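PDB 4HB9: similarities with probable monooxygenase from Photorhabdus luminescens, which binds flavin-adenine dinucleotide and probably acts as a monooxygenase of the aromatic-ring-hydroxylase type. Local coordinates for residues A[37-42]-A[230-235]; A[78-83]-A[211-216]; A[179-184]-A[376-381]; A[339-344]-A[360-365]. All blocks are in the same frame, centred on the assembly; numbering follows the deposited sequence.

Interaction 1: residues A[37-42]-A[230-235]; sequences SSILPG and NIHVEA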
loop_
_atom_site.group_PDB
_atom_site.type_symbol
_atom_site.label_atom_id
_atom_site.label_comp_id
_atom_site.label_asym_id
_atom_site.label_seq_id
_atom_site.Cartn_x
_atom_site.Cartn_y
_atom_site.Cartn_z
ATOM N N SER A 37 2.605 -11.754 -14.013
ATOM C CA SER A 37 1.588 -12.194 -13.070
ATOM C C SER A 37 0.449 -12.816 -13.860
ATOM O O SER A 37 0.313 -12.562 -15.054
ATOM C CB SER A 37 1.090 -11.027 -12.221
ATOM O OG SER A 37 0.411 -11.511 -11.078
ATOM N N SER A 38 -0.350 -13.645 -13.198
ATOM C CA SER A 38 -1.557 -14.209 -13.814
ATOM C C SER A 38 -2.731 -13.242 -13.677
ATOM O O SER A 38 -3.523 -13.064 -14.612
ATOM C CB SER A 38 -1.920 -15.555 -13.176
ATOM O OG SER A 38 -1.290 -16.619 -13.862
ATOM N N ILE A 39 -2.829 -12.630 -12.503
ATOM C CA ILE A 39 -3.920 -11.743 -12.176
ATOM C C ILE A 39 -3.340 -10.359 -11.902
ATOM O O ILE A 39 -2.279 -10.232 -11.303
ATOM C CB ILE A 39 -4.657 -12.236 -10.918
ATOM C CG1 ILE A 39 -4.922 -13.749 -10.981
ATOM C CG2 ILE A 39 -5.961 -11.482 -10.723
ATOM C CD1 ILE A 39 -5.817 -14.186 -12.123
ATOM N N LEU A 40 -4.033 -9.321 -12.343
ATOM C CA LEU A 40 -3.604 -7.962 -12.036
ATOM C C LEU A 40 -4.266 -7.526 -10.735
ATOM O O LEU A 40 -5.370 -7.963 -10.431
ATOM C CB LEU A 40 -4.002 -7.025 -13.161
ATOM C CG LEU A 40 -3.523 -7.395 -14.557
ATOM C CD1 LEU A 40 -4.070 -6.379 -15.530
ATOM C CD2 LEU A 40 -2.007 -7.506 -14.641
ATOM N N PRO A 41 -3.600 -6.659 -9.955
ATOM C CA PRO A 41 -4.322 -6.012 -8.871
ATOM C C PRO A 41 -5.492 -5.167 -9.419
ATOM O O PRO A 41 -5.371 -4.544 -10.474
ATOM C CB PRO A 41 -3.261 -5.100 -8.235
ATOM C CG PRO A 41 -2.299 -4.831 -9.338
ATOM C CD PRO A 41 -2.225 -6.131 -10.089
ATOM N N GLY A 42 -6.591 -5.120 -8.680
ATOM C CA GLY A 42 -7.806 -4.446 -9.131
ATOM C C GLY A 42 -7.982 -3.027 -8.647
ATOM O O GLY A 42 -9.029 -2.400 -8.889
ATOM N N ASN A 230 -10.387 -5.434 -16.720
ATOM C CA ASN A 230 -10.283 -6.892 -16.687
ATOM C C ASN A 230 -8.974 -7.265 -16.038
ATOM O O ASN A 230 -7.928 -7.017 -16.610
ATOM C CB ASN A 230 -10.357 -7.456 -18.109
ATOM C CG ASN A 230 -10.341 -8.985 -18.151
ATOM O OD1 ASN A 230 -10.103 -9.647 -17.141
ATOM N ND2 ASN A 230 -10.619 -9.550 -19.332
ATOM N N ILE A 231 -9.017 -7.854 -14.850
ATOM C CA ILE A 231 -7.772 -8.186 -14.131
ATOM C C ILE A 231 -7.072 -9.443 -14.684
ATOM O O ILE A 231 -5.999 -9.808 -14.200
ATOM C CB ILE A 231 -8.001 -8.325 -12.617
ATOM C CG1 ILE A 231 -8.961 -9.475 -12.292
ATOM C CG2 ILE A 231 -8.530 -7.009 -12.052
ATOM C CD1 ILE A 231 -9.080 -9.758 -10.815
ATOM N N HIS A 232 -7.667 -10.074 -15.701
ATOM C CA HIS A 232 -7.158 -11.343 -16.236
ATOM C C HIS A 232 -6.433 -11.201 -17.553
ATOM O O HIS A 232 -6.403 -12.147 -18.333
ATOM C CB HIS A 232 -8.308 -12.337 -16.429
ATOM C CG HIS A 232 -9.085 -12.589 -15.187
ATOM N ND1 HIS A 232 -8.559 -13.271 -14.115
ATOM C CD2 HIS A 232 -10.335 -12.219 -14.828
ATOM C CE1 HIS A 232 -9.451 -13.311 -13.143
ATOM N NE2 HIS A 232 -10.541 -12.690 -13.556
ATOM N N VAL A 233 -5.851 -10.035 -17.814
ATOM C CA VAL A 233 -5.039 -9.824 -19.012
ATOM C C VAL A 233 -3.600 -9.519 -18.594
ATOM O O VAL A 233 -3.329 -9.263 -17.409
ATOM C CB VAL A 233 -5.586 -8.690 -19.898
ATOM C CG1 VAL A 233 -7.030 -8.961 -20.274
ATOM C CG2 VAL A 233 -5.482 -7.332 -19.207
ATOM N N GLU A 234 -2.683 -9.572 -19.559
ATOM C CA GLU A 234 -1.299 -9.163 -19.351
ATOM C C GLU A 234 -1.275 -7.684 -18.971
ATOM O O GLU A 234 -2.007 -6.882 -19.575
ATOM C CB GLU A 234 -0.480 -9.365 -20.640
ATOM C CG GLU A 234 -0.309 -10.820 -21.072
ATOM C CD GLU A 234 0.257 -10.958 -22.481
ATOM O OE1 GLU A 234 0.978 -10.042 -22.946
ATOM O OE2 GLU A 234 -0.015 -11.998 -23.127
ATOM N N ALA A 235 -0.424 -7.335 -18.016
ATOM C CA ALA A 235 -0.236 -5.959 -17.555
ATOM C C ALA A 235 -0.140 -4.937 -18.671
ATOM O O ALA A 235 -0.830 -3.918 -18.634
ATOM C CB ALA A 235 0.989 -5.875 -16.656
HETATM O O HOH W 1 0.928 -9.515 -16.467
HETATM O O HOH W 2 -2.230 -10.930 -15.811
#
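Leu40 sets its branched end against the carbonyl of Val233: Leu40 CG lies 3.4 Å from Val233 O, and the two methyls part from there. Leu40 CD1 goes to Val233 CG2, while Leu40 CD2 goes to Ala235 CB at 4.0 Å. Ile231 meets the other loop on two fronts. Its CG1 is wedged between the backbone N and the carbonyl carbon (chi1 63°), which carries CD1 over to Ile39 CG2 at 3.6 Å and leaves CG2 facing Gly42 CA. Ile39 and His232 run alongside each other in the same direction, with Ile39 CD1 at the ring edge, 3.5 Å from His232 ND1; a face of that imidazole is covered by Ile231 CG1, and its NE2 is bonded to Glu292. One direct hydrogen bond joins the loops, Leu40 N to Ile231 O at 2.7 Å, nearly straight and in the carbonyl plane. A water within reach of Ser37 O and Val233 O could bridge them too. Leu40 and Ala235 also touch Thr112 on helix 111-119, and neighbouring Pro41 packs on Arg111, an FAD-binding residue. The chemistry is thus mainly apolar, with one direct backbone bond joining two irregular loops close to the flavin site.

Interaction 2: residues A[78-83]-A[211-216]; sequences SRFYNE and SIVPKS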
loop_
_atom_site.group_PDB
_atom_site.type_symbol
_atom_site.label_atom_id
_atom_site.label_comp_id
_atom_site.label_asym_id
_atom_site.label_seq_id
_atom_site.Cartn_x
_atom_site.Cartn_y
_atom_site.Cartn_z
ATOM N N SER A 78 -12.896 17.238 0.772
ATOM C CA SER A 78 -13.636 16.065 1.254
ATOM C C SER A 78 -14.955 16.442 1.942
ATOM O O SER A 78 -14.965 17.250 2.867
ATOM C CB SER A 78 -12.773 15.257 2.217
ATOM O OG SER A 78 -13.502 14.157 2.742
ATOM N N ARG A 79 -16.052 15.846 1.482
ATOM C CA ARG A 79 -17.394 16.185 1.937
ATOM C C ARG A 79 -17.935 15.156 2.927
ATOM O O ARG A 79 -17.560 13.975 2.895
ATOM C CB ARG A 79 -18.327 16.282 0.732
ATOM C CG ARG A 79 -18.036 17.503 -0.136
ATOM C CD ARG A 79 -18.831 17.522 -1.427
ATOM N NE ARG A 79 -18.581 16.316 -2.213
ATOM C CZ ARG A 79 -18.372 16.280 -3.529
ATOM N NH1 ARG A 79 -18.368 17.390 -4.265
ATOM N NH2 ARG A 79 -18.145 15.109 -4.118
ATOM N N PHE A 80 -18.812 15.612 3.812
ATOM C CA PHE A 80 -19.372 14.757 4.841
ATOM C C PHE A 80 -20.880 14.850 4.774
ATOM O O PHE A 80 -21.441 15.956 4.747
ATOM C CB PHE A 80 -18.853 15.157 6.226
ATOM C CG PHE A 80 -17.392 14.852 6.429
ATOM C CD1 PHE A 80 -16.991 13.723 7.126
ATOM C CD2 PHE A 80 -16.417 15.686 5.900
ATOM C CE1 PHE A 80 -15.640 13.434 7.301
ATOM C CE2 PHE A 80 -15.070 15.402 6.055
ATOM C CZ PHE A 80 -14.679 14.277 6.762
ATOM N N TYR A 81 -21.540 13.694 4.716
ATOM C CA TYR A 81 -22.997 13.648 4.682
ATOM C C TYR A 81 -23.496 12.727 5.753
ATOM O O TYR A 81 -22.783 11.823 6.176
ATOM C CB TYR A 81 -23.494 13.097 3.347
ATOM C CG TYR A 81 -23.120 13.882 2.128
ATOM C CD1 TYR A 81 -24.011 14.792 1.557
ATOM C CD2 TYR A 81 -21.890 13.701 1.523
ATOM C CE1 TYR A 81 -23.670 15.508 0.424
ATOM C CE2 TYR A 81 -21.532 14.414 0.398
ATOM C CZ TYR A 81 -22.426 15.313 -0.146
ATOM O OH TYR A 81 -22.053 16.001 -1.275
ATOM N N ASN A 82 -24.749 12.898 6.151
ATOM C CA ASN A 82 -25.412 11.844 6.888
ATOM C C ASN A 82 -25.902 10.789 5.911
ATOM O O ASN A 82 -25.564 10.820 4.728
ATOM C CB ASN A 82 -26.520 12.377 7.806
ATOM C CG ASN A 82 -27.777 12.801 7.058
ATOM O OD1 ASN A 82 -27.859 12.781 5.814
ATOM N ND2 ASN A 82 -28.781 13.216 7.838
ATOM N N GLU A 83 -26.652 9.826 6.393
ATOM C CA GLU A 83 -27.056 8.725 5.531
ATOM C C GLU A 83 -28.331 9.038 4.717
ATOM O O GLU A 83 -28.834 8.185 4.004
ATOM C CB GLU A 83 -27.213 7.457 6.352
ATOM C CG GLU A 83 -28.514 7.312 7.127
ATOM C CD GLU A 83 -28.630 8.190 8.369
ATOM O OE1 GLU A 83 -27.834 9.133 8.602
ATOM O OE2 GLU A 83 -29.584 7.940 9.118
ATOM N N SER A 211 -17.729 11.141 2.667
ATOM C CA SER A 211 -17.952 10.280 3.810
ATOM C C SER A 211 -19.402 10.301 4.238
ATOM O O SER A 211 -19.978 11.372 4.370
ATOM C CB SER A 211 -17.076 10.742 4.955
ATOM O OG SER A 211 -15.784 10.189 4.803
ATOM N N ILE A 212 -19.983 9.119 4.449
ATOM C CA ILE A 212 -21.330 8.996 4.914
ATOM C C ILE A 212 -21.258 8.649 6.372
ATOM O O ILE A 212 -20.677 7.615 6.746
ATOM C CB ILE A 212 -22.102 7.899 4.180
ATOM C CG1 ILE A 212 -22.009 8.081 2.658
ATOM C CG2 ILE A 212 -23.533 7.833 4.676
ATOM C CD1 ILE A 212 -22.345 9.445 2.112
ATOM N N VAL A 213 -21.851 9.514 7.189
ATOM C CA VAL A 213 -21.823 9.360 8.639
ATOM C C VAL A 213 -23.218 9.074 9.156
ATOM O O VAL A 213 -24.011 10.005 9.340
ATOM C CB VAL A 213 -21.283 10.617 9.347
ATOM C CG1 VAL A 213 -21.064 10.322 10.830
ATOM C CG2 VAL A 213 -19.980 11.066 8.721
ATOM N N PRO A 214 -23.534 7.797 9.395
ATOM C CA PRO A 214 -24.873 7.451 9.866
ATOM C C PRO A 214 -25.034 7.557 11.378
ATOM O O PRO A 214 -24.081 7.900 12.083
ATOM C CB PRO A 214 -25.007 6.000 9.429
ATOM C CG PRO A 214 -23.616 5.479 9.584
ATOM C CD PRO A 214 -22.697 6.601 9.228
ATOM N N LYS A 215 -26.222 7.212 11.869
ATOM C CA LYS A 215 -26.460 7.152 13.318
ATOM C C LYS A 215 -25.923 5.869 13.897
ATOM O O LYS A 215 -25.644 5.789 15.081
ATOM C CB LYS A 215 -27.960 7.236 13.654
ATOM C CG LYS A 215 -28.667 8.466 13.117
ATOM C CD LYS A 215 -30.160 8.180 12.932
ATOM C CE LYS A 215 -30.845 9.229 12.068
ATOM N NZ LYS A 215 -31.112 10.459 12.862
ATOM N N SER A 216 -25.836 4.836 13.072
ATOM C CA SER A 216 -25.259 3.585 13.497
ATOM C C SER A 216 -23.737 3.711 13.649
ATOM O O SER A 216 -23.141 4.626 13.124
ATOM C CB SER A 216 -25.589 2.515 12.490
ATOM O OG SER A 216 -25.432 3.021 11.170
HETATM O O HOH W 3 -28.545 5.290 10.332
#
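Phe80 and Ser211 sit as neighbours on one face of the sheet, and the phenyl ring touches the small serine side chain, Phe80 CD1 to Ser211 CB at 3.7 Å. With CG turned anti to the carbonyl carbon (chi1 -69°), the ring ends up beside Ser211 and takes Val213 CG2 at its edge. On the other face Tyr81 lies next to Ile212, touching it through the base of the side chain, Tyr81 CB to Ile212 CD1 at 4.0 Å, while the phenol runs on to a hydrogen bond between its OH and Asn203. Ile212 spreads its two branches: CD1 serves Tyr81, and CG2 reaches forward to Glu83 CA at 3.7 Å.

These pairs belong to a short parallel ladder between strands 79-81 and 210-212 in the mixed sheet, the one parallel pairing among otherwise antiparallel neighbours. Ser211 N donates to Arg79 O, Tyr81 N to Ser211 O, and Val213 N to Tyr81 O at 2.7 Å, so the ladder alternates from strand to strand as parallel strands require. Strand 218-228 lies on the far side of 210-212, and its Trp219 touches both Phe80 and Val213.

Past the strands, the Glu83 side chain is bent twice. Its CG stands between the backbone N and the carbonyl carbon (chi1 80°), and a second bend at chi2 (-74°) lays the carboxylate against residues 214 and 215, with Glu83 OE1 3.6 Å from Pro214 CA. Lys215 runs across this side chain and offers methylene rather than ammonium: Glu83 OE2 is 3.5 Å from Lys215 CE, whereas Lys215 NZ stays 4.8 Å from the same Glu83 OE2.

Interaction 3: residues A[179-184]-A[376-381]; sequences FDVGVS and ISLRSA. With EDO (1,2-ethanediol), chain F.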
loop_
_atom_site.group_PDB
_atom_site.type_symbol
_atom_site.label_atom_id
_atom_site.label_comp_id
_atom_site.label_asym_id
_atom_site.label_seq_id
_atom_site.Cartn_x
_atom_site.Cartn_y
_atom_site.Cartn_z
ATOM N N PHE A 179 -1.783 -6.232 16.648
ATOM C CA PHE A 179 -3.004 -6.485 17.413
ATOM C C PHE A 179 -4.237 -6.163 16.564
ATOM O O PHE A 179 -4.150 -5.411 15.601
ATOM C CB PHE A 179 -3.030 -5.701 18.729
ATOM C CG PHE A 179 -3.023 -4.205 18.556
ATOM C CD1 PHE A 179 -4.223 -3.487 18.463
ATOM C CD2 PHE A 179 -1.827 -3.509 18.500
ATOM C CE1 PHE A 179 -4.215 -2.126 18.311
ATOM C CE2 PHE A 179 -1.821 -2.137 18.343
ATOM C CZ PHE A 179 -3.016 -1.445 18.240
ATOM N N ASP A 180 -5.372 -6.741 16.937
ATOM C CA ASP A 180 -6.625 -6.454 16.252
ATOM C C ASP A 180 -7.184 -5.120 16.729
ATOM O O ASP A 180 -7.332 -4.865 17.930
ATOM C CB ASP A 180 -7.657 -7.549 16.500
ATOM C CG ASP A 180 -7.290 -8.865 15.846
ATOM O OD1 ASP A 180 -6.743 -8.871 14.728
ATOM O OD2 ASP A 180 -7.565 -9.910 16.459
ATOM N N VAL A 181 -7.562 -4.296 15.771
ATOM C CA VAL A 181 -8.086 -2.964 16.058
ATOM C C VAL A 181 -9.527 -3.011 16.559
ATOM O O VAL A 181 -9.958 -2.122 17.255
ATOM C CB VAL A 181 -7.981 -2.091 14.804
ATOM C CG1 VAL A 181 -8.692 -0.758 14.978
ATOM C CG2 VAL A 181 -6.523 -1.877 14.465
ATOM N N GLY A 182 -10.252 -4.066 16.219
ATOM C CA GLY A 182 -11.663 -4.158 16.525
ATOM C C GLY A 182 -12.518 -3.522 15.450
ATOM O O GLY A 182 -13.749 -3.393 15.632
ATOM N N VAL A 183 -11.883 -3.106 14.351
ATOM C CA VAL A 183 -12.582 -2.499 13.207
ATOM C C VAL A 183 -12.274 -3.350 11.969
ATOM O O VAL A 183 -11.134 -3.824 11.787
ATOM C CB VAL A 183 -12.169 -1.028 13.012
ATOM C CG1 VAL A 183 -12.761 -0.430 11.750
ATOM C CG2 VAL A 183 -12.586 -0.203 14.234
ATOM N N SER A 184 -13.303 -3.552 11.143
ATOM C CA SER A 184 -13.179 -4.281 9.881
ATOM C C SER A 184 -13.782 -3.469 8.752
ATOM O O SER A 184 -14.489 -2.489 8.990
ATOM C CB SER A 184 -13.883 -5.611 9.982
ATOM O OG SER A 184 -13.280 -6.396 10.982
ATOM N N ILE A 376 -2.328 7.992 13.552
ATOM C CA ILE A 376 -3.371 8.638 12.754
ATOM C C ILE A 376 -4.336 7.605 12.160
ATOM O O ILE A 376 -5.563 7.781 12.251
ATOM C CB ILE A 376 -2.785 9.515 11.621
ATOM C CG1 ILE A 376 -2.023 10.708 12.209
ATOM C CG2 ILE A 376 -3.893 10.026 10.713
ATOM C CD1 ILE A 376 -1.161 11.446 11.206
ATOM N N SER A 377 -3.788 6.534 11.587
ATOM C CA SER A 377 -4.603 5.428 11.036
ATOM C C SER A 377 -5.517 4.766 12.061
ATOM O O SER A 377 -6.692 4.487 11.785
ATOM C CB SER A 377 -3.709 4.350 10.429
ATOM O OG SER A 377 -3.019 4.855 9.319
ATOM N N LEU A 378 -4.977 4.496 13.241
ATOM C CA LEU A 378 -5.749 3.902 14.300
ATOM C C LEU A 378 -6.914 4.810 14.711
ATOM O O LEU A 378 -8.057 4.360 14.782
ATOM C CB LEU A 378 -4.855 3.597 15.497
ATOM C CG LEU A 378 -5.514 2.891 16.680
ATOM C CD1 LEU A 378 -6.182 1.585 16.286
ATOM C CD2 LEU A 378 -4.465 2.626 17.742
ATOM N N ARG A 379 -6.647 6.090 14.949
ATOM C CA ARG A 379 -7.724 7.004 15.343
ATOM C C ARG A 379 -8.789 7.167 14.254
ATOM O O ARG A 379 -9.976 7.291 14.568
ATOM C CB ARG A 379 -7.171 8.371 15.743
ATOM C CG ARG A 379 -6.274 8.285 16.968
ATOM C CD ARG A 379 -5.930 9.647 17.547
ATOM N NE ARG A 379 -4.921 10.361 16.759
ATOM C CZ ARG A 379 -3.609 10.133 16.808
ATOM N NH1 ARG A 379 -3.112 9.191 17.600
ATOM N NH2 ARG A 379 -2.789 10.843 16.042
ATOM N N SER A 380 -8.361 7.183 12.997
ATOM C CA SER A 380 -9.290 7.269 11.871
ATOM C C SER A 380 -10.226 6.064 11.841
ATOM O O SER A 380 -11.443 6.208 11.675
ATOM C CB SER A 380 -8.533 7.356 10.539
ATOM O OG SER A 380 -9.438 7.268 9.457
ATOM N N ALA A 381 -9.662 4.871 11.998
ATOM C CA ALA A 381 -10.474 3.669 12.035
ATOM C C ALA A 381 -11.462 3.717 13.210
ATOM O O ALA A 381 -12.629 3.354 13.082
ATOM C CB ALA A 381 -9.590 2.440 12.117
HETATM C C1 EDO F . -12.968 7.825 8.574
HETATM O O1 EDO F . -12.460 6.503 8.740
HETATM C C2 EDO F . -13.180 8.451 9.941
HETATM O O2 EDO F . -12.100 9.333 10.298
#
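Phe179 opens the contact with the far end of its ring, where CZ meets Leu378 CD2 at 4.3 Å. The methyl stands at the ring edge, near its plane, so the helix touches the rim of the phenyl group. Phe179 CG lies between the backbone N and the carbonyl carbon (chi1 63°), and this swings the ring from the strand to the helix.

Two residues on, Val181 is directed toward the helix and makes the tightest apolar approach, Val181 CG1 to Leu378 CD1 at 3.7 Å. Its second methyl, CG2, is also close to Leu378 CD1, at 3.9 Å, so the leucine methyl rests against both branches of the valine. The two side chains lie alongside, pointing opposite ways. Leu378 thus uses CD2 for Phe179 and CD1 for Val181.

The chain then turns a corner at Gly182, whose positive phi (87°) accompanies the change of direction. Beyond it Val183 again faces the helix. Its CG1 looks onto Ala381 CB at 4.3 Å, while CG2 lies 3.7 Å from Ala381 O. Leu378 and Ala381, one helical turn apart, form the strip that receives the valines, and no hydrogen bond crosses between the segments. A 1,2-ethanediol, probably from the crystallisation liquor, donates from O1 to Ser380 O at 3.1 Å.

The axes of 179-181 and 376-381 come within 10.8 Å, their directions 43° apart. Strand 295-301, at the border of the mixed sheet, pairs with 179-191 through backbone bonds of Phe179, Val181 and Val183, and its Leu299 touches both Val183 and Ala381, so the helix packs across both strands.

Interaction 4: residues A[339-344]-A[360-365]; sequences LLLTQK and SDYEQQ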
loop_
_atom_site.group_PDB
_atom_site.type_symbol
_atom_site.label_atom_id
_atom_site.label_comp_id
_atom_site.label_asym_id
_atom_site.label_seq_id
_atom_site.Cartn_x
_atom_site.Cartn_y
_atom_site.Cartn_z
ATOM N N LEU A 339 13.263 6.527 -0.487
ATOM C CA LEU A 339 14.027 7.745 -0.708
ATOM C C LEU A 339 14.989 7.990 0.463
ATOM O O LEU A 339 16.163 8.294 0.288
ATOM C CB LEU A 339 13.084 8.936 -0.852
ATOM C CG LEU A 339 13.795 10.274 -1.015
ATOM C CD1 LEU A 339 14.685 10.274 -2.226
ATOM C CD2 LEU A 339 12.808 11.420 -1.109
ATOM N N LEU A 340 14.468 7.873 1.670
ATOM C CA LEU A 340 15.299 8.073 2.855
ATOM C C LEU A 340 16.471 7.090 2.946
ATOM O O LEU A 340 17.615 7.500 3.167
ATOM C CB LEU A 340 14.433 7.988 4.100
ATOM C CG LEU A 340 15.185 8.305 5.394
ATOM C CD1 LEU A 340 15.799 9.704 5.324
ATOM C CD2 LEU A 340 14.194 8.142 6.533
ATOM N N LEU A 341 16.203 5.805 2.773
ATOM C CA LEU A 341 17.249 4.795 2.822
ATOM C C LEU A 341 18.263 4.947 1.683
ATOM O O LEU A 341 19.455 4.758 1.889
ATOM C CB LEU A 341 16.659 3.399 2.842
ATOM C CG LEU A 341 17.646 2.241 3.064
ATOM C CD1 LEU A 341 18.537 2.461 4.298
ATOM C CD2 LEU A 341 16.886 0.952 3.180
ATOM N N THR A 342 17.792 5.324 0.492
ATOM C CA THR A 342 18.704 5.693 -0.602
ATOM C C THR A 342 19.704 6.768 -0.148
ATOM O O THR A 342 20.916 6.632 -0.351
ATOM C CB THR A 342 17.921 6.230 -1.819
ATOM O OG1 THR A 342 17.114 5.186 -2.354
ATOM C CG2 THR A 342 18.869 6.728 -2.888
ATOM N N GLN A 343 19.171 7.846 0.410
ATOM C CA GLN A 343 19.981 8.972 0.819
ATOM C C GLN A 343 21.003 8.571 1.885
ATOM O O GLN A 343 22.159 8.990 1.827
ATOM C CB GLN A 343 19.117 10.123 1.322
ATOM C CG GLN A 343 18.280 10.788 0.249
ATOM C CD GLN A 343 17.186 11.687 0.805
ATOM O OE1 GLN A 343 16.850 11.634 1.983
ATOM N NE2 GLN A 343 16.600 12.485 -0.059
ATOM N N LYS A 344 20.589 7.743 2.844
ATOM C CA LYS A 344 21.506 7.296 3.912
ATOM C C LYS A 344 22.561 6.308 3.384
ATOM O O LYS A 344 23.742 6.466 3.678
ATOM C CB LYS A 344 20.719 6.727 5.104
ATOM C CG LYS A 344 19.761 7.733 5.726
ATOM C CD LYS A 344 20.401 9.093 5.998
ATOM C CE LYS A 344 19.430 10.060 6.634
ATOM N NZ LYS A 344 20.098 11.348 6.967
ATOM N N SER A 360 21.216 3.292 11.125
ATOM C CA SER A 360 20.601 3.782 12.365
ATOM C C SER A 360 19.840 5.082 12.217
ATOM O O SER A 360 18.757 5.245 12.809
ATOM C CB SER A 360 21.692 3.969 13.451
ATOM O OG SER A 360 21.068 4.218 14.680
ATOM N N ASP A 361 20.415 6.017 11.456
ATOM C CA ASP A 361 19.815 7.325 11.159
ATOM C C ASP A 361 18.506 7.122 10.404
ATOM O O ASP A 361 17.478 7.757 10.723
ATOM C CB ASP A 361 20.800 8.172 10.308
ATOM C CG ASP A 361 20.354 9.619 10.081
ATOM O OD1 ASP A 361 19.431 10.129 10.740
ATOM O OD2 ASP A 361 20.953 10.296 9.209
ATOM N N TYR A 362 18.570 6.283 9.369
ATOM C CA TYR A 362 17.364 5.921 8.594
ATOM C C TYR A 362 16.276 5.378 9.537
ATOM O O TYR A 362 15.144 5.833 9.509
ATOM C CB TYR A 362 17.705 4.876 7.516
ATOM C CG TYR A 362 16.481 4.082 7.055
ATOM C CD1 TYR A 362 15.445 4.695 6.356
ATOM C CD2 TYR A 362 16.341 2.748 7.380
ATOM C CE1 TYR A 362 14.312 3.970 5.963
ATOM C CE2 TYR A 362 15.230 2.019 7.001
ATOM C CZ TYR A 362 14.214 2.634 6.293
ATOM O OH TYR A 362 13.110 1.893 5.933
ATOM N N GLU A 363 16.651 4.406 10.368
ATOM C CA GLU A 363 15.699 3.730 11.249
ATOM C C GLU A 363 15.067 4.666 12.254
ATOM O O GLU A 363 13.862 4.572 12.527
ATOM C CB GLU A 363 16.333 2.503 11.925
ATOM C CG GLU A 363 16.621 1.383 10.929
ATOM C CD GLU A 363 17.399 0.244 11.519
ATOM O OE1 GLU A 363 18.144 0.513 12.499
ATOM O OE2 GLU A 363 17.326 -0.904 10.982
ATOM N N GLN A 364 15.855 5.599 12.780
ATOM C CA GLN A 364 15.353 6.554 13.763
ATOM C C GLN A 364 14.361 7.541 13.114
ATOM O O GLN A 364 13.284 7.805 13.657
ATOM C CB GLN A 364 16.518 7.293 14.442
ATOM C CG GLN A 364 16.123 8.132 15.628
ATOM C CD GLN A 364 15.815 7.330 16.895
ATOM O OE1 GLN A 364 15.857 6.091 16.919
ATOM N NE2 GLN A 364 15.469 8.044 17.955
ATOM N N GLN A 365 14.702 8.065 11.945
ATOM C CA GLN A 365 13.792 8.945 11.223
ATOM C C GLN A 365 12.528 8.204 10.821
ATOM O O GLN A 365 11.425 8.748 10.921
ATOM C CB GLN A 365 14.446 9.550 9.973
ATOM C CG GLN A 365 15.581 10.500 10.295
ATOM C CD GLN A 365 15.975 11.366 9.123
ATOM O OE1 GLN A 365 15.124 11.818 8.343
ATOM N NE2 GLN A 365 17.265 11.624 9.003
#
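Tyr362 carries most of the apolar contact, met by two consecutive leucines of the facing helix, one over a face and one at the edge. Leu341 lies over the face: its CB makes a CH-pi contact 4.1 Å from the centroid of the Tyr362 ring and displaced toward the rim, and Leu341 CD1 follows 3.8 Å from Tyr362 CD2. Leu340 comes instead at the edge, with its CG in the ring plane 3.7 Å from Tyr362 CD1, and its methyl CD2 also rests on Gln365 CB at 3.7 Å. Lys344 adds its CG against Tyr362 CB.

The charged contact lies at one side of this apolar patch. A bend at chi2 (-48°) turns the Lys344 chain toward Asp361, and Lys344 NZ forms a salt bridge to Asp361 OD2 at 2.6 Å, meeting it from above the carboxylate plane. The other oxygen, Asp361 OD1, accepts from Gln365 NE2 at 3.2 Å, a bond from the residue one helical turn on that ties down the carboxylate.

Segments 339-344 and 360-365 run nearly antiparallel, at 156° with their axes 9.3 Å apart, as a helical hairpin. Leu341 also touches Leu16 of helix 11-22, while Tyr362 packs on Thr314 and bonds through its OH to Leu315 O, at the border strand 313-315 of the parallel sheet.

How the interactions relate
From the N terminus, the loop after strand 26-30 comes first, and its contact with residues 230-235 in interaction 1 closes a long loop joining the region beside the FAD-binding parallel sheet to the loop between strands 218-228 and 240-251 of the mixed sheet. Interaction 2 is nested inside that loop and pairs two strands within the mixed sheet. Interaction 3 begins before interactions 1 and 2 have closed, so it crosses both; it sets the mixed sheet against the long helix 355-386. Interaction 4, a short hairpin nested inside interaction 3 and in series after interactions 1 and 2, uses an earlier part of that helix beside the parallel sheet, so helix 355-386 touches strands of both sheets.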